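PDB 1MDB: 2,3-dihydroxybenzoate-AMP ligase from Bacillus subtilis, which belongs to the ANL clan of AMP-binding enzymes, pairing a large N-terminal domain with a smaller C-terminal domain. Local coordinates for residues 20-25 and 203-208; 360-365 and 382-387. One frame throughout, in Å; residues are numbered along the deposited sequence.

Interaction 1: residues 20-25 and 203-208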
loop_
_atom_site.group_PDB
_atom_site.type_symbol
_atom_site.label_atom_id
_atom_site.label_comp_id
_atom_site.label_asym_id
_atom_site.label_seq_id
_atom_site.Cartn_x
_atom_site.Cartn_y
_atom_site.Cartn_z
ATOM N N GLY A 20 25.115 -2.006 -9.312
ATOM C CA GLY A 20 24.748 -2.620 -8.048
ATOM C C GLY A 20 23.315 -2.472 -7.556
ATOM O O GLY A 20 23.003 -2.919 -6.451
ATOM N N CYS A 21 22.440 -1.852 -8.344
ATOM C CA CYS A 21 21.050 -1.697 -7.917
ATOM C C CYS A 21 20.442 -3.071 -7.673
ATOM O O CYS A 21 19.777 -3.294 -6.665
ATOM C CB CYS A 21 20.240 -0.933 -8.971
ATOM S SG CYS A 21 20.631 0.839 -9.059
ATOM N N TRP A 22 20.681 -3.992 -8.598
ATOM C CA TRP A 22 20.174 -5.351 -8.472
ATOM C C TRP A 22 21.290 -6.182 -7.838
ATOM O O TRP A 22 22.261 -6.549 -8.498
ATOM C CB TRP A 22 19.774 -5.886 -9.853
ATOM C CG TRP A 22 18.582 -5.166 -10.450
ATOM C CD1 TRP A 22 17.855 -4.153 -9.872
ATOM C CD2 TRP A 22 17.963 -5.426 -11.717
ATOM N NE1 TRP A 22 16.825 -3.777 -10.701
ATOM C CE2 TRP A 22 16.867 -4.539 -11.838
ATOM C CE3 TRP A 22 18.225 -6.324 -12.762
ATOM C CZ2 TRP A 22 16.036 -4.522 -12.965
ATOM C CZ3 TRP A 22 17.400 -6.305 -13.886
ATOM C CH2 TRP A 22 16.316 -5.410 -13.975
ATOM N N ALA A 23 21.137 -6.464 -6.547
ATOM C CA ALA A 23 22.136 -7.194 -5.773
ATOM C C ALA A 23 22.428 -8.629 -6.193
ATOM O O ALA A 23 23.480 -9.170 -5.853
ATOM C CB ALA A 23 21.769 -7.150 -4.300
ATOM N N GLY A 24 21.517 -9.250 -6.930
ATOM C CA GLY A 24 21.753 -10.618 -7.356
ATOM C C GLY A 24 21.446 -11.645 -6.280
ATOM O O GLY A 24 21.865 -12.796 -6.382
ATOM N N GLU A 25 20.714 -11.232 -5.247
ATOM C CA GLU A 25 20.337 -12.137 -4.164
ATOM C C GLU A 25 18.813 -12.305 -4.107
ATOM O O GLU A 25 18.052 -11.390 -4.461
ATOM C CB GLU A 25 20.859 -11.614 -2.818
ATOM C CG GLU A 25 20.157 -10.368 -2.291
ATOM C CD GLU A 25 20.844 -9.782 -1.057
ATOM O OE1 GLU A 25 21.291 -10.563 -0.187
ATOM O OE2 GLU A 25 20.921 -8.540 -0.954
ATOM N N THR A 203 10.376 -8.881 -9.313
ATOM C CA THR A 203 11.464 -9.854 -9.230
ATOM C C THR A 203 12.215 -9.631 -7.914
ATOM O O THR A 203 12.057 -8.591 -7.275
ATOM C CB THR A 203 12.465 -9.704 -10.419
ATOM O OG1 THR A 203 13.149 -8.446 -10.322
ATOM C CG2 THR A 203 11.724 -9.768 -11.768
ATOM N N HIS A 204 13.012 -10.618 -7.513
ATOM C CA HIS A 204 13.787 -10.530 -6.283
ATOM C C HIS A 204 14.707 -9.318 -6.352
ATOM O O HIS A 204 14.749 -8.503 -5.431
ATOM C CB HIS A 204 14.650 -11.789 -6.085
ATOM C CG HIS A 204 13.872 -13.069 -6.012
ATOM N ND1 HIS A 204 13.671 -13.754 -4.832
ATOM C CD2 HIS A 204 13.266 -13.800 -6.977
ATOM C CE1 HIS A 204 12.976 -14.851 -5.072
ATOM N NE2 HIS A 204 12.718 -14.904 -6.367
ATOM N N ASP A 205 15.452 -9.203 -7.448
ATOM C CA ASP A 205 16.379 -8.085 -7.613
ATOM C C ASP A 205 15.740 -6.702 -7.545
ATOM O O ASP A 205 16.194 -5.843 -6.786
ATOM C CB ASP A 205 17.140 -8.193 -8.943
ATOM C CG ASP A 205 18.384 -9.051 -8.835
ATOM O OD1 ASP A 205 19.129 -8.888 -7.842
ATOM O OD2 ASP A 205 18.622 -9.875 -9.742
ATOM N N ASP A 206 14.696 -6.465 -8.333
ATOM C CA ASP A 206 14.105 -5.136 -8.312
ATOM C C ASP A 206 13.382 -4.827 -7.002
ATOM O O ASP A 206 13.419 -3.696 -6.544
ATOM C CB ASP A 206 13.185 -4.911 -9.531
ATOM C CG ASP A 206 11.770 -5.438 -9.325
ATOM O OD1 ASP A 206 11.438 -6.524 -9.853
ATOM O OD2 ASP A 206 10.989 -4.756 -8.631
ATOM N N TYR A 207 12.769 -5.823 -6.364
ATOM C CA TYR A 207 12.064 -5.543 -5.107
ATOM C C TYR A 207 13.039 -5.344 -3.952
ATOM O O TYR A 207 12.906 -4.404 -3.172
ATOM C CB TYR A 207 11.089 -6.663 -4.741
ATOM C CG TYR A 207 9.902 -6.180 -3.914
ATOM C CD1 TYR A 207 8.987 -5.274 -4.448
ATOM C CD2 TYR A 207 9.687 -6.639 -2.618
ATOM C CE1 TYR A 207 7.886 -4.840 -3.717
ATOM C CE2 TYR A 207 8.581 -6.209 -1.873
ATOM C CZ TYR A 207 7.685 -5.310 -2.431
ATOM O OH TYR A 207 6.587 -4.875 -1.721
ATOM N N ILE A 208 14.021 -6.229 -3.835
ATOM C CA ILE A 208 14.984 -6.093 -2.758
ATOM C C ILE A 208 15.700 -4.734 -2.866
ATOM O O ILE A 208 16.031 -4.110 -1.857
ATOM C CB ILE A 208 15.966 -7.294 -2.758
ATOM C CG1 ILE A 208 15.163 -8.579 -2.483
ATOM C CG2 ILE A 208 17.039 -7.097 -1.686
ATOM C CD1 ILE A 208 15.954 -9.868 -2.557
HETATM O O HOH W 1 18.567 -6.249 -5.067
HETATM O O HOH W 2 19.086 -8.792 -4.975
#
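The carboxylate of Asp205, in the first turn of helix 204-218, lies nearly parallel to the plane of the Trp22 indole, the two planes 6° apart, while one of its oxygens grips the backbone of the loop beyond. Asp205 CB sits over one indole face, off toward the rim and 3.7 Å from Trp22 CG; Asp206 N lies over the same face. From there Asp205 OD1 turns its syn lone pair to Gly24, whose N-H closes a short bond of 2.6 Å (N to OD1). A water donates to the same Asp205 OD1 and accepts from Glu25 N, and a second water links Ala23 N to Asp205 O, so three successive loop amides are served by one helix residue. The loop joins helices 10-18 and 27-38 and rests on a helix start closed by a capping box: Thr203 OG1 accepts from Asp206 N at 3.2 Å, and Asp206 OD1 receives both Thr203 N and Thr203 OG1 from one face of its carboxylate plane. Asp206 CG stands between its own backbone N and carbonyl carbon (chi1 85°), which turns the carboxylate back to Thr203. Further along, Ile208 CD1 packs 3.2 Å from Glu25 O, a carbonyl that accepts a hydrogen bond from Ser181 OG. The indole NE1 bonds to Pro386 O, and Trp8 meets the ring edge-to-face.

Interaction 2: residues 360-365 and 382-387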
loop_
_atom_site.group_PDB
_atom_site.type_symbol
_atom_site.label_atom_id
_atom_site.label_comp_id
_atom_site.label_asym_id
_atom_site.label_seq_id
_atom_site.Cartn_x
_atom_site.Cartn_y
_atom_site.Cartn_z
ATOM N N TYR A 360 18.283 6.612 -9.661
ATOM C CA TYR A 360 17.968 6.198 -11.017
ATOM C C TYR A 360 16.486 6.254 -11.383
ATOM O O TYR A 360 16.105 5.869 -12.490
ATOM C CB TYR A 360 18.531 4.799 -11.273
ATOM C CG TYR A 360 20.014 4.693 -10.984
ATOM C CD1 TYR A 360 20.475 4.378 -9.706
ATOM C CD2 TYR A 360 20.959 4.930 -11.986
ATOM C CE1 TYR A 360 21.842 4.296 -9.429
ATOM C CE2 TYR A 360 22.327 4.853 -11.721
ATOM C CZ TYR A 360 22.761 4.535 -10.439
ATOM O OH TYR A 360 24.109 4.456 -10.165
ATOM N N ASP A 361 15.650 6.723 -10.455
ATOM C CA ASP A 361 14.221 6.866 -10.728
ATOM C C ASP A 361 14.062 8.043 -11.691
ATOM O O ASP A 361 14.556 9.134 -11.428
ATOM C CB ASP A 361 13.430 7.180 -9.447
ATOM C CG ASP A 361 13.004 5.928 -8.683
ATOM O OD1 ASP A 361 12.531 4.971 -9.324
ATOM O OD2 ASP A 361 13.128 5.913 -7.437
ATOM N N GLU A 362 13.383 7.819 -12.807
ATOM C CA GLU A 362 13.150 8.877 -13.781
ATOM C C GLU A 362 11.697 9.337 -13.705
ATOM O O GLU A 362 10.775 8.521 -13.774
ATOM C CB GLU A 362 13.437 8.370 -15.189
ATOM C CG GLU A 362 14.900 8.292 -15.541
ATOM C CD GLU A 362 15.120 7.572 -16.850
ATOM O OE1 GLU A 362 15.138 6.321 -16.846
ATOM O OE2 GLU A 362 15.258 8.258 -17.887
ATOM N N SER A 363 11.497 10.642 -13.564
ATOM C CA SER A 363 10.159 11.197 -13.491
ATOM C C SER A 363 9.918 12.244 -14.571
ATOM O O SER A 363 10.796 13.046 -14.889
ATOM C CB SER A 363 9.919 11.824 -12.114
ATOM O OG SER A 363 9.790 10.829 -11.112
ATOM N N ARG A 364 8.721 12.227 -15.141
ATOM C CA ARG A 364 8.358 13.201 -16.153
ATOM C C ARG A 364 6.930 13.670 -15.935
ATOM O O ARG A 364 6.054 12.883 -15.569
ATOM C CB ARG A 364 8.554 12.613 -17.553
ATOM C CG ARG A 364 10.019 12.284 -17.802
ATOM C CD ARG A 364 10.370 12.044 -19.256
ATOM N NE ARG A 364 11.802 11.779 -19.392
ATOM C CZ ARG A 364 12.422 11.549 -20.544
ATOM N NH1 ARG A 364 11.737 11.549 -21.680
ATOM N NH2 ARG A 364 13.728 11.316 -20.560
ATOM N N VAL A 365 6.717 14.972 -16.116
ATOM C CA VAL A 365 5.404 15.579 -15.952
ATOM C C VAL A 365 4.923 16.066 -17.315
ATOM O O VAL A 365 5.373 17.104 -17.807
ATOM C CB VAL A 365 5.462 16.773 -14.982
ATOM C CG1 VAL A 365 4.101 17.417 -14.866
ATOM C CG2 VAL A 365 5.941 16.311 -13.618
ATOM N N LEU A 382 4.665 10.568 -15.152
ATOM C CA LEU A 382 5.127 9.326 -15.741
ATOM C C LEU A 382 6.418 9.028 -14.996
ATOM O O LEU A 382 7.085 9.945 -14.510
ATOM C CB LEU A 382 5.378 9.471 -17.240
ATOM C CG LEU A 382 4.109 9.598 -18.082
ATOM C CD1 LEU A 382 3.659 11.052 -18.107
ATOM C CD2 LEU A 382 4.382 9.115 -19.491
ATOM N N THR A 383 6.766 7.753 -14.883
ATOM C CA THR A 383 7.965 7.392 -14.151
ATOM C C THR A 383 8.590 6.125 -14.726
ATOM O O THR A 383 7.908 5.315 -15.358
ATOM C CB THR A 383 7.632 7.209 -12.657
ATOM O OG1 THR A 383 8.831 7.296 -11.880
ATOM C CG2 THR A 383 6.967 5.863 -12.420
ATOM N N ARG A 384 9.888 5.963 -14.494
ATOM C CA ARG A 384 10.644 4.832 -15.024
ATOM C C ARG A 384 11.890 4.600 -14.169
ATOM O O ARG A 384 12.569 5.557 -13.781
ATOM C CB ARG A 384 11.020 5.156 -16.472
ATOM C CG ARG A 384 11.858 4.146 -17.216
ATOM C CD ARG A 384 11.631 4.332 -18.716
ATOM N NE ARG A 384 12.823 4.113 -19.534
ATOM C CZ ARG A 384 13.685 5.065 -19.890
ATOM N NH1 ARG A 384 13.505 6.323 -19.500
ATOM N NH2 ARG A 384 14.721 4.761 -20.657
ATOM N N GLY A 385 12.188 3.339 -13.863
ATOM C CA GLY A 385 13.344 3.064 -13.032
ATOM C C GLY A 385 13.664 1.607 -12.733
ATOM O O GLY A 385 13.043 0.699 -13.291
ATOM N N PRO A 386 14.637 1.362 -11.835
ATOM C CA PRO A 386 15.144 0.057 -11.381
ATOM C C PRO A 386 14.130 -0.857 -10.703
ATOM O O PRO A 386 14.277 -2.082 -10.735
ATOM C CB PRO A 386 16.267 0.430 -10.406
ATOM C CG PRO A 386 16.662 1.796 -10.810
ATOM C CD PRO A 386 15.346 2.450 -11.140
ATOM N N TYR A 387 13.124 -0.264 -10.065
ATOM C CA TYR A 387 12.117 -1.051 -9.368
ATOM C C TYR A 387 10.685 -0.695 -9.777
ATOM O O TYR A 387 9.743 -0.848 -8.992
ATOM C CB TYR A 387 12.307 -0.896 -7.853
ATOM C CG TYR A 387 12.119 0.520 -7.367
ATOM C CD1 TYR A 387 10.894 0.940 -6.860
ATOM C CD2 TYR A 387 13.151 1.461 -7.468
ATOM C CE1 TYR A 387 10.692 2.255 -6.469
ATOM C CE2 TYR A 387 12.954 2.791 -7.083
ATOM C CZ TYR A 387 11.723 3.178 -6.587
ATOM O OH TYR A 387 11.496 4.483 -6.207
HETATM O O HOH W 3 10.263 4.795 -11.520
#
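With CG placed between its backbone N and carbonyl carbon (chi1 63°), the Tyr387 ring swings back toward Asp361, whose CG lies anti to its carbonyl carbon (chi1 -87°). The phenol and carboxylate planes stand 74° apart, and Tyr387 OH donates to Asp361 OD2, near the ring plane, in a very short bond of 2.5 Å. Strands 362-366 and 379-384 then run antiparallel as the edge pair of a four-stranded sheet. Glu362 with Arg384 and Arg364 with Leu382 are its hydrogen-bonded pairs, enclosing the non-hydrogen-bonded pair Ser363 with Thr383. Glu362 O takes two donors, Arg384 N in the carbonyl plane and Thr383 OG1 from above it, 3.0 Å away. Beyond the strand ends, Pro386 CG packs 3.6 Å from Tyr360 CB. Glu362 and Arg384 lie side by side; Glu362 OE2 makes a salt bridge to Arg384 NH1 (3.1 Å), while OE1 hovers over one face of the guanidinium. Asp361 OD2 also accepts from Ser358 N, and Tyr387 OH from Val337 N, a residue of the 2,3-dihydroxy-benzoic acid pocket. Donors converging on Asp361 would probably stabilise its negative charge, and the amide of Val337, donating to the phenol oxygen, may polarise its O-H toward Asp361.

From the N terminus, the chain leaves helix 10-18, passes through residues 20-25 and returns at 203-208 to close interaction 1, a long-range closure spanning 177 intervening residues. Interaction 2 opens later and brings together neighbouring strands with 16 residues between its segments, so the two contacts follow in series, neither nested nor crossed. Although their centres are about 17 Å apart, they touch: Asp206 CB packs against Pro386 O and Cys21 SG against the Tyr360 ring, while Asp206 O meets Tyr387 CB. The loop after the N-terminal helix, the start of helix 204-218 and the loops flanking the antiparallel edge pair thus come together.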